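Local coordinates for protein ornithine cyclodeaminase (Methanococcus maripaludis S2, PDB 3C2Q) that catalyses the conversion of L-ornithine to L-proline with release of ammonia, using NAD(+) as cofactor, at residues V67-K72 with D259-Q264; N47-A52 with K266-V271. One frame throughout, in Å; residues are numbered along the deposited sequence.

How the interactions relate
Both contacts join loops of the region rich in mixed beta sheet to successive turns of one helix, 260-271, which belongs to the Rossmann domain; their centres lie about 11 Å apart. Each places an arginine across the gap, but from opposite partners: in interaction 1 Arg69 reaches from the loop to the helix, in interaction 2 Arg268 reaches from the helix to the loop. Both touch the second subunit, interaction 1 with more of its residues. Interaction 1 is buried, and its guanidinium meets a selenium atom, an amide and a carboxylate. Interaction 2, partly buried and nearer the chain centre, relies on a backbone carbonyl, a lysine chain and water. Val67 packs against Lys49 and so connects the two.

Interaction 1: V67-K72 with D259-Q264; sequences VIRKVK and DSMVAQ
Arg69 NH2 is held from two residues of helix 260-271: it forms a salt bridge with Asp265, just past 259-264, and a weak hydrogen bond to Gln264 OE1 at 3.2 Å. The arginine comes from the 3-10 turn after strand 62-66, so the contact bridges the mixed sheet and the Rossmann domain near the start of one of its helices. Gln264 OE1 sits at the edge of the guanidinium, in its plane, although the amide is turned 58° from that plane. Over one face lies the bent chain of Met261, a selenomethionine, with CB 3.7 Å above the centre of the group. Its SE curls back to 3.5 Å from Arg69 NE. Val67 CG2 approaches the opposite face toward the rim, so the group lies between the Met261 chain and a valine methyl. With chi1 at 83°, the bend at chi3 turns the flat end of Arg69 across the Met261 chain. An alanine here lacks the guanidinium and would probably leave Asp265 without one of its cationic partners, although Lys70 also reaches it, and open a gap beside Met261. Gln264 NE2 donates to the backbone O of Ile247 and of Asp249, both of the second subunit. At the helix start Asp259 is the N-cap: its OD2 accepts from Val262 N at 3.2 Å, through the anti lone pair, and weakly from Met261 N at 2.9 Å.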
loop_
_atom_site.group_PDB
_atom_site.type_symbol
_atom_site.label_atom_id
_atom_site.label_comp_id
_atom_site.label_asym_id
_atom_site.label_seq_id
_atom_site.Cartn_x
_atom_site.Cartn_y
_atom_site.Cartn_z
ATOM N N VAL B 67 20.074 -17.819 -21.656
ATOM C CA VAL B 67 20.342 -17.566 -20.251
ATOM C C VAL B 67 21.704 -18.184 -19.946
ATOM O O VAL B 67 22.095 -19.160 -20.596
ATOM C CB VAL B 67 19.240 -18.128 -19.327
ATOM C CG1 VAL B 67 17.917 -17.392 -19.624
ATOM C CG2 VAL B 67 19.023 -19.628 -19.544
ATOM N N ILE B 68 22.391 -17.609 -18.964
ATOM C CA ILE B 68 23.741 -17.993 -18.622
ATOM C C ILE B 68 23.866 -19.491 -18.299
ATOM O O ILE B 68 24.841 -20.107 -18.683
ATOM C CB ILE B 68 24.352 -17.065 -17.521
ATOM C CG1 ILE B 68 25.824 -17.409 -17.269
ATOM C CG2 ILE B 68 23.538 -17.171 -16.197
ATOM C CD1 ILE B 68 26.560 -16.452 -16.297
ATOM N N ARG B 69 22.878 -20.092 -17.649
ATOM C CA ARG B 69 22.984 -21.501 -17.329
ATOM C C ARG B 69 22.843 -22.438 -18.543
ATOM O O ARG B 69 23.118 -23.636 -18.436
ATOM C CB ARG B 69 22.006 -21.895 -16.223
ATOM C CG ARG B 69 20.640 -22.184 -16.710
ATOM C CD ARG B 69 19.705 -22.560 -15.585
ATOM N NE ARG B 69 18.520 -21.767 -15.825
ATOM C CZ ARG B 69 17.512 -22.155 -16.582
ATOM N NH1 ARG B 69 17.490 -23.393 -17.089
ATOM N NH2 ARG B 69 16.502 -21.322 -16.782
ATOM N N LYS B 70 22.400 -21.916 -19.684
ATOM C CA LYS B 70 22.372 -22.729 -20.898
ATOM C C LYS B 70 23.565 -22.481 -21.832
ATOM O O LYS B 70 23.684 -23.152 -22.854
ATOM C CB LYS B 70 21.061 -22.558 -21.653
ATOM C CG LYS B 70 19.876 -23.264 -20.958
ATOM C CD LYS B 70 18.628 -23.106 -21.786
ATOM C CE LYS B 70 17.372 -23.489 -21.022
ATOM N NZ LYS B 70 17.362 -24.922 -20.671
ATOM N N VAL B 71 24.439 -21.537 -21.483
ATOM C CA VAL B 71 25.652 -21.294 -22.291
ATOM C C VAL B 71 26.648 -22.463 -22.142
ATOM O O VAL B 71 26.961 -22.876 -21.023
ATOM C CB VAL B 71 26.301 -19.936 -21.968
ATOM C CG1 VAL B 71 27.643 -19.729 -22.759
ATOM C CG2 VAL B 71 25.336 -18.803 -22.293
ATOM N N LYS B 72 27.106 -22.997 -23.283
ATOM C CA LYS B 72 28.025 -24.160 -23.304
ATOM C C LYS B 72 29.455 -23.758 -23.640
ATOM O O LYS B 72 29.676 -22.791 -24.351
ATOM C CB LYS B 72 27.548 -25.213 -24.313
ATOM C CG LYS B 72 26.161 -25.783 -24.038
ATOM C CD LYS B 72 26.079 -26.395 -22.627
ATOM C CE LYS B 72 24.645 -26.794 -22.263
ATOM N NZ LYS B 72 24.488 -26.963 -20.779
ATOM N N ASP B 259 10.410 -28.137 -10.273
ATOM C CA ASP B 259 11.727 -27.527 -10.472
ATOM C C ASP B 259 11.564 -26.146 -11.102
ATOM O O ASP B 259 11.001 -26.007 -12.167
ATOM C CB ASP B 259 12.645 -28.381 -11.334
ATOM C CG ASP B 259 14.047 -27.828 -11.357
ATOM O OD1 ASP B 259 14.879 -28.268 -10.517
ATOM O OD2 ASP B 259 14.282 -26.887 -12.139
ATOM N N SER B 260 12.066 -25.122 -10.428
ATOM C CA SER B 260 11.817 -23.781 -10.920
ATOM C C SER B 260 12.448 -23.469 -12.249
ATOM O O SER B 260 11.903 -22.678 -12.991
ATOM C CB SER B 260 12.150 -22.737 -9.880
ATOM O OG SER B 260 13.511 -22.703 -9.629
HETATM N N MSE B 261 13.588 -24.082 -12.578
HETATM C CA MSE B 261 14.209 -23.790 -13.879
HETATM C C MSE B 261 13.487 -24.497 -15.064
HETATM O O MSE B 261 13.297 -23.914 -16.150
HETATM C CB MSE B 261 15.733 -24.051 -13.842
HETATM C CG MSE B 261 16.499 -23.133 -12.832
HETATM SE SE MSE B 261 16.216 -21.192 -13.243
HETATM C CE MSE B 261 14.683 -20.732 -12.045
ATOM N N VAL B 262 13.045 -25.726 -14.838
ATOM C CA VAL B 262 12.203 -26.426 -15.809
ATOM C C VAL B 262 10.916 -25.606 -16.032
ATOM O O VAL B 262 10.497 -25.388 -17.175
ATOM C CB VAL B 262 11.873 -27.874 -15.308
ATOM C CG1 VAL B 262 10.853 -28.588 -16.216
ATOM C CG2 VAL B 262 13.173 -28.724 -15.164
ATOM N N ALA B 263 10.295 -25.142 -14.933
ATOM C CA ALA B 263 9.066 -24.329 -15.037
ATOM C C ALA B 263 9.360 -23.046 -15.790
ATOM O O ALA B 263 8.639 -22.689 -16.729
ATOM C CB ALA B 263 8.491 -24.029 -13.635
ATOM N N GLN B 264 10.455 -22.375 -15.422
ATOM C CA GLN B 264 10.840 -21.140 -16.085
ATOM C C GLN B 264 10.992 -21.289 -17.611
ATOM O O GLN B 264 10.475 -20.462 -18.379
ATOM C CB GLN B 264 12.125 -20.567 -15.483
ATOM C CG GLN B 264 12.430 -19.146 -15.994
ATOM C CD GLN B 264 13.794 -18.628 -15.557
ATOM O OE1 GLN B 264 14.766 -18.722 -16.310
ATOM N NE2 GLN B 264 13.873 -18.088 -14.349
#

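Interaction 2: N47-A52 with K266-V271; sequences NPKMDA and KMRTTV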
loop_
_atom_site.group_PDB
_atom_site.type_symbol
_atom_site.label_atom_id
_atom_site.label_comp_id
_atom_site.label_asym_id
_atom_site.label_seq_id
_atom_site.Cartn_x
_atom_site.Cartn_y
_atom_site.Cartn_z
ATOM N N ASN B 47 14.565 -14.522 -29.904
ATOM C CA ASN B 47 13.968 -14.679 -28.558
ATOM C C ASN B 47 14.427 -13.605 -27.552
ATOM O O ASN B 47 14.959 -13.946 -26.494
ATOM C CB ASN B 47 14.260 -16.087 -27.988
ATOM C CG ASN B 47 13.827 -17.217 -28.921
ATOM O OD1 ASN B 47 12.749 -17.178 -29.522
ATOM N ND2 ASN B 47 14.666 -18.247 -29.020
ATOM N N PRO B 48 14.207 -12.320 -27.869
ATOM C CA PRO B 48 14.685 -11.253 -27.006
ATOM C C PRO B 48 14.168 -11.456 -25.561
ATOM O O PRO B 48 13.026 -11.861 -25.393
ATOM C CB PRO B 48 14.121 -9.982 -27.640
ATOM C CG PRO B 48 13.178 -10.395 -28.689
ATOM C CD PRO B 48 13.503 -11.806 -29.063
ATOM N N LYS B 49 15.031 -11.217 -24.567
ATOM C CA LYS B 49 14.764 -11.511 -23.145
ATOM C C LYS B 49 15.914 -10.869 -22.391
ATOM O O LYS B 49 17.057 -10.984 -22.828
ATOM C CB LYS B 49 14.747 -13.028 -22.909
ATOM C CG LYS B 49 14.493 -13.505 -21.447
ATOM C CD LYS B 49 15.732 -14.163 -20.829
ATOM C CE LYS B 49 15.551 -14.564 -19.366
ATOM N NZ LYS B 49 15.513 -13.377 -18.442
HETATM N N MSE B 50 15.626 -10.203 -21.261
HETATM C CA MSE B 50 16.622 -9.406 -20.536
HETATM C C MSE B 50 17.579 -10.262 -19.720
HETATM O O MSE B 50 17.274 -11.426 -19.411
HETATM C CB MSE B 50 15.892 -8.433 -19.580
HETATM C CG MSE B 50 15.274 -9.138 -18.388
HETATM SE SE MSE B 50 14.483 -7.791 -17.148
HETATM C CE MSE B 50 12.937 -7.284 -18.239
ATOM N N ASP B 51 18.701 -9.673 -19.296
ATOM C CA ASP B 51 19.577 -10.318 -18.307
ATOM C C ASP B 51 20.069 -11.687 -18.798
ATOM O O ASP B 51 20.227 -12.644 -18.022
ATOM C CB ASP B 51 18.847 -10.453 -16.939
ATOM C CG ASP B 51 18.526 -9.112 -16.310
ATOM O OD1 ASP B 51 19.117 -8.065 -16.696
ATOM O OD2 ASP B 51 17.680 -9.099 -15.380
ATOM N N ALA B 52 20.287 -11.774 -20.106
ATOM C CA ALA B 52 20.796 -12.981 -20.724
ATOM C C ALA B 52 21.953 -12.614 -21.686
ATOM O O ALA B 52 22.409 -11.470 -21.737
ATOM C CB ALA B 52 19.674 -13.725 -21.460
ATOM N N LYS B 266 9.742 -23.577 -19.630
ATOM C CA LYS B 266 8.422 -23.817 -20.216
ATOM C C LYS B 266 7.580 -22.531 -20.303
ATOM O O LYS B 266 6.906 -22.285 -21.294
ATOM C CB LYS B 266 7.672 -24.906 -19.441
ATOM C CG LYS B 266 6.446 -25.440 -20.220
ATOM C CD LYS B 266 6.062 -26.831 -19.750
ATOM C CE LYS B 266 5.054 -27.496 -20.711
ATOM N NZ LYS B 266 4.412 -28.637 -19.970
HETATM N N MSE B 267 7.642 -21.700 -19.255
HETATM C CA MSE B 267 6.970 -20.397 -19.271
HETATM C C MSE B 267 7.491 -19.504 -20.377
HETATM O O MSE B 267 6.721 -18.816 -21.060
HETATM C CB MSE B 267 7.161 -19.705 -17.911
HETATM C CG MSE B 267 6.367 -20.377 -16.806
HETATM SE SE MSE B 267 6.885 -19.666 -15.021
HETATM C CE MSE B 267 6.252 -17.817 -15.287
ATOM N N ARG B 268 8.809 -19.508 -20.566
ATOM C CA ARG B 268 9.395 -18.647 -21.591
ATOM C C ARG B 268 8.883 -18.985 -22.985
ATOM O O ARG B 268 8.446 -18.110 -23.720
ATOM C CB ARG B 268 10.923 -18.710 -21.555
ATOM C CG ARG B 268 11.570 -17.801 -22.594
ATOM C CD ARG B 268 13.092 -17.773 -22.470
ATOM N NE ARG B 268 13.710 -16.871 -23.453
ATOM C CZ ARG B 268 15.007 -16.911 -23.778
ATOM N NH1 ARG B 268 15.815 -17.811 -23.221
ATOM N NH2 ARG B 268 15.487 -16.066 -24.671
ATOM N N THR B 269 8.913 -20.262 -23.341
ATOM C CA THR B 269 8.480 -20.681 -24.670
ATOM C C THR B 269 6.975 -20.468 -24.830
ATOM O O THR B 269 6.501 -20.146 -25.920
ATOM C CB THR B 269 8.870 -22.153 -24.937
ATOM O OG1 THR B 269 8.143 -22.991 -24.056
ATOM C CG2 THR B 269 10.328 -22.388 -24.670
ATOM N N THR B 270 6.234 -20.592 -23.729
ATOM C CA THR B 270 4.780 -20.349 -23.736
ATOM C C THR B 270 4.405 -18.887 -24.021
ATOM O O THR B 270 3.483 -18.635 -24.773
ATOM C CB THR B 270 4.110 -20.848 -22.424
ATOM O OG1 THR B 270 4.441 -22.225 -22.197
ATOM C CG2 THR B 270 2.610 -20.758 -22.501
ATOM N N VAL B 271 5.113 -17.919 -23.430
ATOM C CA VAL B 271 4.746 -16.503 -23.590
ATOM C C VAL B 271 5.366 -15.802 -24.778
ATOM O O VAL B 271 4.815 -14.820 -25.283
ATOM C CB VAL B 271 5.105 -15.649 -22.334
ATOM C CG1 VAL B 271 4.432 -16.208 -21.142
ATOM C CG2 VAL B 271 6.628 -15.591 -22.098
HETATM O O HOH W 1 12.000 -14.968 -24.311
#
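The irregular loop 47-52 passes beside the C-terminal half of helix 260-271, its CA atoms coming to 9.0 Å between Asn47 and Thr269 and 9.1 Å between Lys49 and Arg268. Arg268 spans that gap. Its chain runs fully extended from the backbone to NE (chi1 -179°) and delivers a flat guanidinium to the loop. NH2 donates to Asn47 O at 2.8 Å, the oxygen lying in the guanidinium plane and the nitrogen in the carbonyl plane. The N-H...O angle of 139° is well short of straight; the same nitrogen also donates to Thr65 O, so two carbonyls of the beta region share it. Arg268 NE gives its hydrogen to a water 2.7 Å away, again at the edge of the group, and that water makes a weak link to Pro48 O. Lys49 crosses the arginine at about a right angle, with its CD 4.1 Å above the centre of one face of the Arg268 guanidinium. Bends at chi2 (-112°) and chi4 turn the amine away from the arginine; Lys49 NZ ends 6.4 Å from Arg268 NE and donates to Met50 O at 2.8 Å and to Asn291 O. Around this junction, Met267 and Val271 pack on Thr289 of helix 283-292, Lys49 touches Leu292 of that helix, and Thr270 rests on strands 166-170 and 241-244 of the parallel Rossmann sheet.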